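Local coordinates for protein isoprenyl transferase (PDB 3UGS) that probably catalyses the magnesium-dependent condensation of isopentenyl diphosphate with allylic diphosphates to make undecaprenyl diphosphate, at residues A[57-62]-A[69-74]; A[62-67]-A[131-136]. All coordinates share one frame; numbering follows the deposited sequence.

Contact 1: A[57-62]-A[69-74]. With FFT ((2Z,6Z)-3,7,11-trimethyldodeca-2,6,10-trien-1-yl dihydrogen phosphate), chain C.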
loop_
_atom_site.group_PDB
_atom_site.type_symbol
_atom_site.label_atom_id
_atom_site.label_comp_id
_atom_site.label_asym_id
_atom_site.label_seq_id
_atom_site.Cartn_x
_atom_site.Cartn_y
_atom_site.Cartn_z
ATOM N N PHE A 57 -13.418 0.209 6.280
ATOM C CA PHE A 57 -12.529 0.853 7.232
ATOM C C PHE A 57 -13.301 1.772 8.147
ATOM O O PHE A 57 -13.717 2.833 7.766
ATOM C CB PHE A 57 -11.412 1.668 6.544
ATOM C CG PHE A 57 -10.134 1.771 7.356
ATOM C CD1 PHE A 57 -10.075 1.343 8.680
ATOM C CD2 PHE A 57 -8.986 2.281 6.791
ATOM C CE1 PHE A 57 -8.884 1.420 9.395
ATOM C CE2 PHE A 57 -7.807 2.354 7.502
ATOM C CZ PHE A 57 -7.759 1.931 8.798
ATOM N N ALA A 58 -13.424 1.367 9.391
ATOM C CA ALA A 58 -14.208 2.149 10.374
ATOM C C ALA A 58 -13.348 3.080 11.218
ATOM O O ALA A 58 -13.578 4.277 11.278
ATOM C CB ALA A 58 -15.005 1.215 11.271
ATOM N N PHE A 59 -12.366 2.477 11.877
ATOM C CA PHE A 59 -11.492 3.154 12.849
ATOM C C PHE A 59 -10.086 2.501 12.865
ATOM O O PHE A 59 -9.908 1.257 12.926
ATOM C CB PHE A 59 -12.099 3.098 14.271
ATOM C CG PHE A 59 -11.447 4.043 15.275
ATOM C CD1 PHE A 59 -11.910 5.329 15.446
ATOM C CD2 PHE A 59 -10.384 3.625 16.064
ATOM C CE1 PHE A 59 -11.333 6.192 16.390
ATOM C CE2 PHE A 59 -9.784 4.471 16.991
ATOM C CZ PHE A 59 -10.247 5.765 17.144
ATOM N N SER A 60 -9.086 3.354 12.842
ATOM C CA SER A 60 -7.721 2.871 12.779
ATOM C C SER A 60 -6.950 3.079 14.051
ATOM O O SER A 60 -7.422 3.735 14.964
ATOM C CB SER A 60 -6.964 3.551 11.640
ATOM O OG SER A 60 -6.810 4.927 11.919
ATOM N N THR A 61 -5.744 2.522 14.091
ATOM C CA THR A 61 -4.875 2.666 15.272
ATOM C C THR A 61 -4.469 4.136 15.498
ATOM O O THR A 61 -4.428 4.625 16.613
ATOM C CB THR A 61 -3.632 1.756 15.235
ATOM O OG1 THR A 61 -3.013 1.805 13.926
ATOM C CG2 THR A 61 -4.037 0.303 15.628
ATOM N N GLU A 62 -4.205 4.831 14.411
ATOM C CA GLU A 62 -3.839 6.295 14.459
ATOM C C GLU A 62 -5.016 7.215 14.861
ATOM O O GLU A 62 -4.825 8.263 15.473
ATOM C CB GLU A 62 -3.282 6.796 13.127
ATOM C CG GLU A 62 -1.930 6.223 12.771
ATOM C CD GLU A 62 -2.068 4.757 12.338
ATOM O OE1 GLU A 62 -1.443 3.888 12.992
ATOM O OE2 GLU A 62 -2.856 4.487 11.365
ATOM N N ASP A 69 -13.878 13.945 21.427
ATOM C CA ASP A 69 -15.260 14.200 20.918
ATOM C C ASP A 69 -15.528 13.500 19.556
ATOM O O ASP A 69 -16.612 12.979 19.292
ATOM C CB ASP A 69 -15.580 15.698 20.792
ATOM C CG ASP A 69 -15.675 16.426 22.181
ATOM O OD1 ASP A 69 -15.709 15.768 23.288
ATOM O OD2 ASP A 69 -15.691 17.688 22.143
ATOM N N GLU A 70 -14.504 13.463 18.716
ATOM C CA GLU A 70 -14.632 12.853 17.373
ATOM C C GLU A 70 -14.710 11.345 17.468
ATOM O O GLU A 70 -15.494 10.689 16.806
ATOM C CB GLU A 70 -13.492 13.233 16.455
ATOM C CG GLU A 70 -13.496 14.694 16.086
ATOM C CD GLU A 70 -12.472 15.039 15.038
ATOM O OE1 GLU A 70 -11.629 14.175 14.711
ATOM O OE2 GLU A 70 -12.504 16.186 14.543
ATOM N N ILE A 71 -13.853 10.814 18.317
ATOM C CA ILE A 71 -13.836 9.362 18.615
ATOM C C ILE A 71 -15.204 8.918 19.128
ATOM O O ILE A 71 -15.776 7.893 18.732
ATOM C CB ILE A 71 -12.741 8.981 19.629
ATOM C CG1 ILE A 71 -11.390 9.364 19.018
ATOM C CG2 ILE A 71 -12.844 7.491 20.000
ATOM C CD1 ILE A 71 -10.203 9.142 19.917
ATOM N N ASP A 72 -15.693 9.731 20.040
ATOM C CA ASP A 72 -17.022 9.511 20.700
ATOM C C ASP A 72 -18.153 9.321 19.689
ATOM O O ASP A 72 -18.905 8.363 19.737
ATOM C CB ASP A 72 -17.376 10.652 21.652
ATOM C CG ASP A 72 -16.617 10.562 22.967
ATOM O OD1 ASP A 72 -15.924 9.525 23.196
ATOM O OD2 ASP A 72 -16.715 11.530 23.764
ATOM N N PHE A 73 -18.175 10.232 18.739
ATOM C CA PHE A 73 -19.226 10.293 17.698
ATOM C C PHE A 73 -19.188 9.085 16.744
ATOM O O PHE A 73 -20.207 8.535 16.354
ATOM C CB PHE A 73 -19.121 11.621 16.903
ATOM C CG PHE A 73 -19.975 11.668 15.674
ATOM C CD1 PHE A 73 -21.349 11.822 15.775
ATOM C CD2 PHE A 73 -19.407 11.520 14.428
ATOM C CE1 PHE A 73 -22.145 11.841 14.645
ATOM C CE2 PHE A 73 -20.195 11.550 13.286
ATOM C CZ PHE A 73 -21.568 11.717 13.401
ATOM N N ILE A 74 -17.974 8.724 16.369
ATOM C CA ILE A 74 -17.688 7.575 15.506
ATOM C C ILE A 74 -18.142 6.249 16.110
ATOM O O ILE A 74 -18.739 5.436 15.445
ATOM C CB ILE A 74 -16.195 7.510 15.171
ATOM C CG1 ILE A 74 -15.838 8.669 14.267
ATOM C CG2 ILE A 74 -15.836 6.194 14.463
ATOM C CD1 ILE A 74 -14.354 8.975 14.278
HETATM O O3 FFT C . -7.122 8.915 4.556
HETATM P P FFT C . -8.174 9.526 5.443
HETATM O O1 FFT C . -9.479 9.747 4.742
HETATM O O2 FFT C . -7.604 10.689 6.235
HETATM O O FFT C . -8.566 8.443 6.585
HETATM C C14 FFT C . -9.325 7.260 6.258
HETATM C C13 FFT C . -9.383 6.307 7.430
HETATM C C11 FFT C . -10.526 5.879 7.955
HETATM C C12 FFT C . -10.521 4.951 9.110
HETATM C C10 FFT C . -11.857 6.230 7.348
HETATM C C9 FFT C . -12.786 6.867 8.340
HETATM C C8 FFT C . -13.967 7.481 7.611
HETATM C C6 FFT C . -15.219 7.011 7.771
HETATM C C7 FFT C . -16.398 7.640 7.067
HETATM C C5 FFT C . -15.453 5.835 8.678
HETATM C C4 FFT C . -16.839 6.013 9.252
HETATM C C3 FFT C . -17.084 5.115 10.442
HETATM C C1 FFT C . -18.358 4.885 10.840
HETATM C C2 FFT C . -19.526 5.518 10.101
HETATM C C FFT C . -18.595 3.979 12.031
#
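In the cis-prenyltransferase fold, strand 53-60 of the central parallel sheet runs out into the substrate-binding loop and the chain returns as helix 68-88; F59 from the strand packs against I71 and I74 of this helix beside the bound (2Z,6Z)-farnesyl monophosphate (FFT). The axes of 57-60 and 69-74 run roughly antiparallel, at 146°, and approach to 10.3 Å, a gap bridged by apolar side chains without any direct hydrogen bond. The F59 ring extends toward the helix because a chi1 of -166° places CG opposite the backbone N, and it offers its CD1-CE1 side. I71 meets the ring edge near its plane, I71 CG1 lying 4.1 Å from F59 CE1. One turn on, I74 crosses the F59 side chain at about a right angle, and its branch methyl CG2 comes 4.1 Å from F59 CD1. F75, also on the helix, meets the F59 ring with its plane at about 40°. About 150 Å² is buried between the segments, and the ligand runs alongside both. Its phosphate is bound by S182, R174, G16 and R180, and its isoprenoid tail passes along both elements: A58 O lies 3.6 Å from FFT C5 and I74 O 3.7 Å from FFT C. Past the strand, the substrate-binding residues T61 and E62 pair through their side chains, T61 OG1 donating to E62 OE1 from above the carboxylate plane, while E62 OE2 is hydrogen-bonded to N183 of the same chain and to Y191 of the second subunit. F57, whose ring stacks with F184, turns to another part of the ligand, one face covered by its branch methyl in a CH-pi contact: FFT C12 sits over the F57 ring centre, 3.6 Å above the plane.

Contact 2: A[62-67]-A[131-136]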
loop_
_atom_site.group_PDB
_atom_site.type_symbol
_atom_site.label_atom_id
_atom_site.label_comp_id
_atom_site.label_asym_id
_atom_site.label_seq_id
_atom_site.Cartn_x
_atom_site.Cartn_y
_atom_site.Cartn_z
ATOM N N GLU A 62 -4.205 4.831 14.411
ATOM C CA GLU A 62 -3.839 6.295 14.459
ATOM C C GLU A 62 -5.016 7.215 14.861
ATOM O O GLU A 62 -4.825 8.263 15.473
ATOM C CB GLU A 62 -3.282 6.796 13.127
ATOM C CG GLU A 62 -1.930 6.223 12.771
ATOM C CD GLU A 62 -2.068 4.757 12.338
ATOM O OE1 GLU A 62 -1.443 3.888 12.992
ATOM O OE2 GLU A 62 -2.856 4.487 11.365
ATOM N N ASN A 63 -6.217 6.781 14.506
ATOM C CA ASN A 63 -7.471 7.488 14.851
ATOM C C ASN A 63 -7.609 7.728 16.362
ATOM O O ASN A 63 -8.365 8.597 16.820
ATOM C CB ASN A 63 -8.723 6.760 14.356
ATOM C CG ASN A 63 -8.918 6.858 12.837
ATOM O OD1 ASN A 63 -9.613 6.024 12.234
ATOM N ND2 ASN A 63 -8.326 7.848 12.225
ATOM N N TRP A 64 -6.863 6.949 17.135
ATOM C CA TRP A 64 -6.853 7.118 18.619
ATOM C C TRP A 64 -6.283 8.443 19.062
ATOM O O TRP A 64 -6.403 8.836 20.205
ATOM C CB TRP A 64 -6.107 5.997 19.296
ATOM C CG TRP A 64 -6.850 4.694 19.262
ATOM C CD1 TRP A 64 -6.515 3.520 18.579
ATOM C CD2 TRP A 64 -8.098 4.403 19.941
ATOM N NE1 TRP A 64 -7.455 2.552 18.793
ATOM C CE2 TRP A 64 -8.424 3.012 19.621
ATOM C CE3 TRP A 64 -8.932 5.116 20.770
ATOM C CZ2 TRP A 64 -9.561 2.393 20.129
ATOM C CZ3 TRP A 64 -10.055 4.486 21.271
ATOM C CH2 TRP A 64 -10.379 3.158 20.945
ATOM N N LYS A 65 -5.631 9.134 18.152
ATOM C CA LYS A 65 -5.020 10.440 18.477
ATOM C C LYS A 65 -5.936 11.585 18.088
ATOM O O LYS A 65 -5.631 12.771 18.280
ATOM C CB LYS A 65 -3.669 10.622 17.816
ATOM C CG LYS A 65 -2.558 9.789 18.459
ATOM C CD LYS A 65 -1.871 8.919 17.412
ATOM N N ARG A 66 -7.073 11.206 17.532
ATOM C CA ARG A 66 -8.167 12.156 17.268
ATOM C C ARG A 66 -8.724 12.732 18.570
ATOM O O ARG A 66 -8.743 12.057 19.595
ATOM C CB ARG A 66 -9.348 11.475 16.581
ATOM C CG ARG A 66 -9.276 11.388 15.062
ATOM C CD ARG A 66 -10.561 10.702 14.628
ATOM N NE ARG A 66 -10.630 10.358 13.229
ATOM C CZ ARG A 66 -11.147 11.132 12.291
ATOM N NH1 ARG A 66 -11.636 12.329 12.594
ATOM N NH2 ARG A 66 -11.169 10.704 11.032
ATOM N N PRO A 67 -9.233 13.965 18.520
ATOM C CA PRO A 67 -9.936 14.531 19.672
ATOM C C PRO A 67 -10.986 13.568 20.205
ATOM O O PRO A 67 -11.649 12.864 19.461
ATOM C CB PRO A 67 -10.610 15.766 19.099
ATOM C CG PRO A 67 -9.793 16.139 17.903
ATOM C CD PRO A 67 -9.226 14.870 17.356
ATOM N N ALA A 131 -12.870 -3.316 9.707
ATOM C CA ALA A 131 -11.608 -2.884 10.318
ATOM C C ALA A 131 -11.796 -1.825 11.395
ATOM O O ALA A 131 -12.087 -0.669 11.128
ATOM C CB ALA A 131 -10.643 -2.398 9.253
ATOM N N ILE A 132 -11.616 -2.252 12.630
ATOM C CA ILE A 132 -11.872 -1.392 13.828
ATOM C C ILE A 132 -10.717 -1.407 14.793
ATOM O O ILE A 132 -10.286 -2.469 15.231
ATOM C CB ILE A 132 -13.093 -1.819 14.663
ATOM C CG1 ILE A 132 -14.226 -2.211 13.760
ATOM C CG2 ILE A 132 -13.531 -0.701 15.594
ATOM C CD1 ILE A 132 -15.304 -2.988 14.511
ATOM N N SER A 133 -10.269 -0.211 15.152
ATOM C CA SER A 133 -8.998 -0.063 15.859
ATOM C C SER A 133 -7.959 -0.924 15.119
ATOM O O SER A 133 -7.249 -1.730 15.676
ATOM C CB SER A 133 -9.099 -0.529 17.313
ATOM O OG SER A 133 -7.810 -0.439 17.923
ATOM N N TYR A 134 -7.961 -0.756 13.827
ATOM C CA TYR A 134 -7.128 -1.547 12.928
ATOM C C TYR A 134 -6.059 -0.709 12.245
ATOM O O TYR A 134 -6.276 0.389 11.792
ATOM C CB TYR A 134 -7.965 -2.249 11.864
ATOM C CG TYR A 134 -7.152 -2.773 10.733
ATOM C CD1 TYR A 134 -6.798 -4.120 10.669
ATOM C CD2 TYR A 134 -6.684 -1.921 9.749
ATOM C CE1 TYR A 134 -6.018 -4.607 9.629
ATOM C CE2 TYR A 134 -5.905 -2.390 8.730
ATOM C CZ TYR A 134 -5.572 -3.729 8.661
ATOM O OH TYR A 134 -4.779 -4.183 7.607
ATOM N N GLY A 135 -4.885 -1.281 12.153
ATOM C CA GLY A 135 -3.833 -0.721 11.326
ATOM C C GLY A 135 -3.067 -1.826 10.642
ATOM O O GLY A 135 -2.897 -2.911 11.219
ATOM N N ALA A 136 -2.597 -1.543 9.428
ATOM C CA ALA A 136 -1.936 -2.578 8.577
ATOM C C ALA A 136 -0.621 -2.965 9.187
ATOM O O ALA A 136 -0.246 -4.117 9.236
ATOM C CB ALA A 136 -1.721 -2.102 7.146
#
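W64, in the short 3-10 turn 63-65 of the substrate-binding loop, reaches across to S133, where the chain of strand 126-134 turns a corner; W64 probably contributes to substrate binding, as in related enzymes. One straight hydrogen bond carries the contact: W64 NE1 donates to S133 OG over 3.1 Å, with an N-H...O angle of 164°, and OG lies in the plane of the indole at its edge. The S133 CB also packs there, 3.8 Å from W64 NE1 and 4.1 Å from W64 CZ2. A chi1 of 176° sets OG anti to the S133 backbone N and presents it to the indole, while S133 itself has left-handed helical backbone angles at the corner. The indole is gripped by two further neighbours, F59 edge-to-face and R104 through a cation-pi contact.

Away from this buried serine the contact thins out quickly. The E62 carboxylate comes near G135 without touching it, and K65 and P67 sit on the solvent side, the K65 side chain being modelled no further than CD. The turn has its own support: K65 N bonds E62 O at 2.9 Å and R66 N bonds N63 O at 3.0 Å. N63, the proposed proton acceptor, is bonded through ND2 to G224 O of the second subunit, and R66 NH1 makes a salt bridge with E70 and NH2 a hydrogen bond with G16 O.

S133 OG also bonds D101 O. Since a carbonyl oxygen can only accept, the hydroxyl would donate to D101 while accepting from W64, an arrangement that uses the hydroxyl both ways and would limit rotation of the indole.

Overall arrangement
From the N terminus, strand 53-60 delivers 57-62, and the chain then passes through 62-67 into helix 68-88. Contact 1 closes this short excursion, with six residues between its segments. Contact 2 closes a much longer one, in which 63 residues, including strand 94-99 and helix 107-120, intervene before strand 126-134 returns beside strand 53-60. The segments alternate along the chain, so the two closures cross, and they share E62. The neighbouring strands join them directly, F59 O lying 2.9 Å from Y134 N. Contact 1 ties strand 53-60 to helix 68-88, and contact 2 ties the loop between them to the corner of strand 126-134.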